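Local structure of SusD superfamily protein (Bacteroides vulgatus ATCC 8482, 3JQ0) at residues G308-L320 / L435-K447. The protein probably binds nutrients, most likely glycans, at the outer membrane as a member of the SusD family. Numbering follows the deposited sequence.
Sequences GFRNNDTRWTTSL and LKERLREFMFEGK. With SO4 (sulfate ion), chain I.
Glu437 OE2 takes two N-H groups of Arg315 from the same face of its carboxylate, NH1 at 2.8 Å and NH2 at 2.9 Å. Arg315 NH1 also reaches Glu441 OE1, one helical turn on, at 2.9 Å. Along its other edge the guanidinium meets Asp313 side-on: NE bonds to OD1, and NH2 to OD2 at 2.9 Å. Three carboxylates thus fix its rotation, while Arg440 CB packs 3.7 Å above one face. A bend at chi3 (-70°) turns the Arg315 head across the two glutamates. Asp313 OD1 also accepts from Arg315 N, a capping bond at the turn that leads into helix 315-319. Glu437 OE1 also pairs with Arg390, and Glu441 OE2 with Arg363 and Arg392, so the buried charges are probably balanced.

Arg440, extended from CG to NE, slides past Phe309 in the opposite direction, CB and CG beside CD2 and CE2, and gives NE to Gly308 O at 2.8 Å, nearly straight at 165°; its backbone O lies at the ring edge. Selenium of selenomethionine Met443 sits at that edge too, and Leu320 CD2 meets the Phe444 edge. Helix 315-319 is thereby joined to the end of helix 430-441 through a buried salt-bridge network with a Met-aromatic contact beside it.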
loop_
_atom_site.group_PDB
_atom_site.type_symbol
_atom_site.label_atom_id
_atom_site.label_comp_id
_atom_site.label_asym_id
_atom_site.label_seq_id
_atom_site.Cartn_x
_atom_site.Cartn_y
_atom_site.Cartn_z
ATOM N N GLY A 308 -11.672 0.716 -15.322
ATOM C CA GLY A 308 -11.385 0.737 -13.897
ATOM C C GLY A 308 -12.531 1.234 -13.035
ATOM O O GLY A 308 -12.719 0.770 -11.911
ATOM N N PHE A 309 -13.255 2.254 -13.551
ATOM C CA PHE A 309 -14.159 3.090 -12.729
ATOM C C PHE A 309 -15.418 3.391 -13.492
ATOM O O PHE A 309 -15.387 3.680 -14.699
ATOM C CB PHE A 309 -13.456 4.426 -12.403
ATOM C CG PHE A 309 -12.170 4.265 -11.651
ATOM C CD1 PHE A 309 -10.998 4.113 -12.364
ATOM C CD2 PHE A 309 -12.122 4.313 -10.272
ATOM C CE1 PHE A 309 -9.762 3.980 -11.701
ATOM C CE2 PHE A 309 -10.897 4.179 -9.608
ATOM C CZ PHE A 309 -9.750 4.009 -10.321
ATOM N N ARG A 310 -16.520 3.387 -12.782
ATOM C CA ARG A 310 -17.776 3.858 -13.333
ATOM C C ARG A 310 -17.765 5.369 -13.465
ATOM O O ARG A 310 -17.073 6.092 -12.738
ATOM C CB ARG A 310 -18.959 3.448 -12.436
ATOM C CG ARG A 310 -19.066 1.955 -12.131
ATOM C CD ARG A 310 -19.193 1.079 -13.394
ATOM N NE ARG A 310 -20.269 1.503 -14.295
ATOM C CZ ARG A 310 -21.569 1.281 -14.085
ATOM N NH1 ARG A 310 -21.970 0.513 -13.101
ATOM N NH2 ARG A 310 -22.461 1.779 -14.919
ATOM N N ASN A 311 -18.606 5.870 -14.377
ATOM C CA ASN A 311 -18.698 7.300 -14.539
ATOM C C ASN A 311 -19.089 7.958 -13.209
ATOM O O ASN A 311 -19.919 7.437 -12.451
ATOM C CB ASN A 311 -19.716 7.647 -15.613
ATOM C CG ASN A 311 -19.265 7.276 -17.029
ATOM O OD1 ASN A 311 -18.138 6.871 -17.335
ATOM N ND2 ASN A 311 -20.215 7.414 -17.934
ATOM N N ASN A 312 -18.494 9.105 -12.960
ATOM C CA ASN A 312 -18.747 9.925 -11.804
ATOM C C ASN A 312 -18.137 9.400 -10.500
ATOM O O ASN A 312 -18.307 10.036 -9.443
ATOM C CB ASN A 312 -20.257 10.242 -11.673
ATOM C CG ASN A 312 -20.800 10.855 -12.945
ATOM O OD1 ASN A 312 -21.633 10.253 -13.671
ATOM N ND2 ASN A 312 -20.214 11.967 -13.279
ATOM N N ASP A 313 -17.351 8.331 -10.560
ATOM C CA ASP A 313 -16.513 7.928 -9.442
ATOM C C ASP A 313 -15.302 8.875 -9.468
ATOM O O ASP A 313 -14.485 8.817 -10.376
ATOM C CB ASP A 313 -16.115 6.467 -9.588
ATOM C CG ASP A 313 -15.222 5.987 -8.483
ATOM O OD1 ASP A 313 -14.642 6.785 -7.708
ATOM O OD2 ASP A 313 -15.095 4.720 -8.381
ATOM N N THR A 314 -15.202 9.769 -8.503
ATOM C CA THR A 314 -14.145 10.763 -8.516
ATOM C C THR A 314 -12.751 10.158 -8.339
ATOM O O THR A 314 -11.741 10.800 -8.662
ATOM C CB THR A 314 -14.329 11.896 -7.458
ATOM O OG1 THR A 314 -13.968 11.373 -6.179
ATOM C CG2 THR A 314 -15.723 12.482 -7.435
ATOM N N ARG A 315 -12.683 8.905 -7.900
ATOM C CA ARG A 315 -11.378 8.264 -7.790
ATOM C C ARG A 315 -10.707 8.093 -9.156
ATOM O O ARG A 315 -9.492 7.971 -9.240
ATOM C CB ARG A 315 -11.470 6.914 -7.119
ATOM C CG ARG A 315 -12.034 7.015 -5.713
ATOM C CD ARG A 315 -12.200 5.656 -5.053
ATOM N NE ARG A 315 -13.302 4.922 -5.714
ATOM C CZ ARG A 315 -13.948 3.908 -5.170
ATOM N NH1 ARG A 315 -13.561 3.380 -4.024
ATOM N NH2 ARG A 315 -14.987 3.399 -5.813
ATOM N N TRP A 316 -11.512 7.992 -10.205
ATOM C CA TRP A 316 -11.026 7.753 -11.556
ATOM C C TRP A 316 -10.031 8.816 -12.008
ATOM O O TRP A 316 -8.857 8.521 -12.261
ATOM C CB TRP A 316 -12.215 7.671 -12.503
ATOM C CG TRP A 316 -11.952 7.330 -13.920
ATOM C CD1 TRP A 316 -10.755 7.038 -14.488
ATOM C CD2 TRP A 316 -12.945 7.246 -14.945
ATOM N NE1 TRP A 316 -10.958 6.764 -15.828
ATOM C CE2 TRP A 316 -12.284 6.872 -16.127
ATOM C CE3 TRP A 316 -14.315 7.385 -14.964
ATOM C CZ2 TRP A 316 -12.959 6.656 -17.319
ATOM C CZ3 TRP A 316 -14.976 7.168 -16.142
ATOM C CH2 TRP A 316 -14.317 6.823 -17.314
ATOM N N THR A 317 -10.494 10.066 -12.091
ATOM C CA THR A 317 -9.654 11.137 -12.629
ATOM C C THR A 317 -8.769 11.766 -11.568
ATOM O O THR A 317 -7.896 12.564 -11.900
ATOM C CB THR A 317 -10.514 12.165 -13.310
ATOM O OG1 THR A 317 -11.482 12.641 -12.396
ATOM C CG2 THR A 317 -11.200 11.578 -14.541
ATOM N N THR A 318 -8.944 11.385 -10.305
ATOM C CA THR A 318 -7.971 11.745 -9.267
ATOM C C THR A 318 -6.779 10.769 -9.335
ATOM O O THR A 318 -5.618 11.180 -9.184
ATOM C CB THR A 318 -8.633 11.779 -7.882
ATOM O OG1 THR A 318 -9.553 12.861 -7.840
ATOM C CG2 THR A 318 -7.615 11.919 -6.774
ATOM N N SER A 319 -7.040 9.485 -9.561
ATOM C CA SER A 319 -5.981 8.481 -9.600
ATOM C C SER A 319 -5.180 8.467 -10.873
ATOM O O SER A 319 -3.975 8.193 -10.854
ATOM C CB SER A 319 -6.583 7.081 -9.403
ATOM O OG SER A 319 -7.210 6.949 -8.121
ATOM N N LEU A 320 -5.859 8.749 -12.005
ATOM C CA LEU A 320 -5.273 8.663 -13.345
ATOM C C LEU A 320 -5.649 9.870 -14.138
ATOM O O LEU A 320 -6.770 10.374 -14.013
ATOM C CB LEU A 320 -5.802 7.431 -14.077
ATOM C CG LEU A 320 -5.516 6.085 -13.464
ATOM C CD1 LEU A 320 -6.276 4.954 -14.177
ATOM C CD2 LEU A 320 -4.031 5.802 -13.389
ATOM N N LEU A 435 -12.707 -6.914 -3.543
ATOM C CA LEU A 435 -11.485 -6.785 -4.353
ATOM C C LEU A 435 -11.607 -5.595 -5.301
ATOM O O LEU A 435 -10.662 -4.823 -5.441
ATOM C CB LEU A 435 -11.196 -8.047 -5.152
ATOM C CG LEU A 435 -10.683 -9.240 -4.370
ATOM C CD1 LEU A 435 -10.532 -10.409 -5.346
ATOM C CD2 LEU A 435 -9.364 -8.966 -3.660
ATOM N N LYS A 436 -12.752 -5.451 -5.952
ATOM C CA LYS A 436 -12.968 -4.352 -6.897
ATOM C C LYS A 436 -12.879 -3.035 -6.176
ATOM O O LYS A 436 -12.281 -2.073 -6.660
ATOM C CB LYS A 436 -14.322 -4.562 -7.567
ATOM C CG LYS A 436 -14.800 -3.374 -8.430
ATOM C CD LYS A 436 -16.056 -3.687 -9.237
ATOM C CE LYS A 436 -17.303 -3.849 -8.393
ATOM N NZ LYS A 436 -18.478 -4.272 -9.228
ATOM N N GLU A 437 -13.502 -2.960 -5.000
ATOM C CA GLU A 437 -13.524 -1.712 -4.239
ATOM C C GLU A 437 -12.100 -1.325 -3.838
ATOM O O GLU A 437 -11.723 -0.145 -3.939
ATOM C CB GLU A 437 -14.445 -1.793 -3.044
ATOM C CG GLU A 437 -14.862 -0.421 -2.541
ATOM C CD GLU A 437 -15.717 0.333 -3.538
ATOM O OE1 GLU A 437 -16.485 -0.330 -4.295
ATOM O OE2 GLU A 437 -15.609 1.574 -3.598
ATOM N N ARG A 438 -11.318 -2.280 -3.364
ATOM C CA ARG A 438 -9.959 -2.015 -2.974
ATOM C C ARG A 438 -9.091 -1.616 -4.151
ATOM O O ARG A 438 -8.197 -0.766 -4.026
ATOM C CB ARG A 438 -9.330 -3.206 -2.221
ATOM C CG ARG A 438 -9.937 -3.433 -0.861
ATOM C CD ARG A 438 -9.236 -4.548 -0.099
ATOM N NE ARG A 438 -7.896 -4.247 0.283
ATOM C CZ ARG A 438 -7.538 -3.498 1.297
ATOM N NH1 ARG A 438 -8.429 -2.906 2.060
ATOM N NH2 ARG A 438 -6.237 -3.346 1.569
ATOM N N LEU A 439 -9.342 -2.206 -5.319
ATOM C CA LEU A 439 -8.608 -1.847 -6.524
ATOM C C LEU A 439 -8.832 -0.352 -6.839
ATOM O O LEU A 439 -7.900 0.404 -7.082
ATOM C CB LEU A 439 -8.998 -2.752 -7.700
ATOM C CG LEU A 439 -8.389 -2.417 -9.054
ATOM C CD1 LEU A 439 -6.890 -2.300 -9.057
ATOM C CD2 LEU A 439 -8.896 -3.387 -10.079
ATOM N N ARG A 440 -10.103 0.035 -6.846
ATOM C CA ARG A 440 -10.472 1.412 -7.117
ATOM C C ARG A 440 -9.926 2.368 -6.073
ATOM O O ARG A 440 -9.590 3.530 -6.403
ATOM C CB ARG A 440 -12.010 1.516 -7.211
ATOM C CG ARG A 440 -12.564 0.865 -8.463
ATOM C CD ARG A 440 -14.078 0.884 -8.500
ATOM N NE ARG A 440 -14.561 0.402 -9.793
ATOM C CZ ARG A 440 -15.802 0.015 -10.056
ATOM N NH1 ARG A 440 -16.699 -0.094 -9.096
ATOM N NH2 ARG A 440 -16.104 -0.308 -11.303
ATOM N N GLU A 441 -9.860 1.965 -4.806
ATOM C CA GLU A 441 -9.558 2.835 -3.695
ATOM C C GLU A 441 -8.028 3.033 -3.546
ATOM O O GLU A 441 -7.619 4.100 -3.067
ATOM C CB GLU A 441 -10.150 2.208 -2.420
ATOM C CG GLU A 441 -10.052 3.062 -1.183
ATOM C CD GLU A 441 -10.837 4.383 -1.200
ATOM O OE1 GLU A 441 -11.834 4.452 -1.950
ATOM O OE2 GLU A 441 -10.463 5.293 -0.387
ATOM N N PHE A 442 -7.204 2.035 -3.878
ATOM C CA PHE A 442 -5.832 1.961 -3.410
ATOM C C PHE A 442 -4.770 1.929 -4.495
ATOM O O PHE A 442 -3.640 1.522 -4.237
ATOM C CB PHE A 442 -5.628 0.766 -2.445
ATOM C CG PHE A 442 -6.408 0.924 -1.154
ATOM C CD1 PHE A 442 -6.057 1.920 -0.246
ATOM C CD2 PHE A 442 -7.482 0.104 -0.860
ATOM C CE1 PHE A 442 -6.774 2.086 0.950
ATOM C CE2 PHE A 442 -8.178 0.272 0.308
ATOM C CZ PHE A 442 -7.879 1.292 1.171
HETATM N N MSE A 443 -5.057 2.434 -5.704
HETATM C CA MSE A 443 -3.993 2.494 -6.695
HETATM C C MSE A 443 -2.800 3.233 -6.172
HETATM O O MSE A 443 -2.943 4.307 -5.543
HETATM C CB MSE A 443 -4.478 3.173 -8.000
HETATM C CG MSE A 443 -5.617 2.508 -8.689
HETATM SE SE MSE A 443 -5.941 3.222 -10.448
HETATM C CE MSE A 443 -4.459 2.298 -11.323
ATOM N N PHE A 444 -1.589 2.711 -6.440
ATOM C CA PHE A 444 -0.329 3.340 -6.024
ATOM C C PHE A 444 -0.085 3.317 -4.506
ATOM O O PHE A 444 0.850 3.919 -4.041
ATOM C CB PHE A 444 -0.152 4.778 -6.593
ATOM C CG PHE A 444 -0.614 4.894 -8.009
ATOM C CD1 PHE A 444 -0.001 4.173 -9.028
ATOM C CD2 PHE A 444 -1.722 5.650 -8.352
ATOM C CE1 PHE A 444 -0.442 4.180 -10.304
ATOM C CE2 PHE A 444 -2.184 5.682 -9.666
ATOM C CZ PHE A 444 -1.534 4.933 -10.641
ATOM N N GLU A 445 -0.887 2.554 -3.759
ATOM C CA GLU A 445 -0.757 2.441 -2.327
ATOM C C GLU A 445 -0.294 1.071 -1.864
ATOM O O GLU A 445 -0.193 0.833 -0.670
ATOM C CB GLU A 445 -2.021 2.892 -1.595
ATOM C CG GLU A 445 -2.295 4.393 -1.725
ATOM C CD GLU A 445 -3.604 4.768 -1.073
ATOM O OE1 GLU A 445 -3.577 4.878 0.184
ATOM O OE2 GLU A 445 -4.601 5.019 -1.789
ATOM N N GLY A 446 0.022 0.177 -2.782
ATOM C CA GLY A 446 0.697 -1.055 -2.350
ATOM C C GLY A 446 -0.200 -2.178 -1.819
ATOM O O GLY A 446 0.223 -2.936 -0.958
ATOM N N LYS A 447 -1.414 -2.295 -2.351
ATOM C CA LYS A 447 -2.403 -3.236 -1.821
ATOM C C LYS A 447 -2.793 -4.402 -2.734
ATOM O O LYS A 447 -3.057 -5.484 -2.219
ATOM C CB LYS A 447 -3.688 -2.527 -1.420
ATOM C CG LYS A 447 -3.468 -1.304 -0.520
ATOM C CD LYS A 447 -2.684 -1.588 0.759
ATOM C CE LYS A 447 -2.570 -0.361 1.633
ATOM N NZ LYS A 447 -1.727 -0.563 2.862
HETATM S S SO4 I . -20.441 3.834 -17.261
HETATM O O1 SO4 I . -19.387 3.516 -18.259
HETATM O O2 SO4 I . -21.648 3.026 -17.408
HETATM O O3 SO4 I . -19.721 3.690 -16.048
HETATM O O4 SO4 I . -20.838 5.160 -17.670
HETATM O O HOH W 1 -17.062 1.179 -6.540
HETATM O O HOH W 2 -7.138 4.755 -6.321
#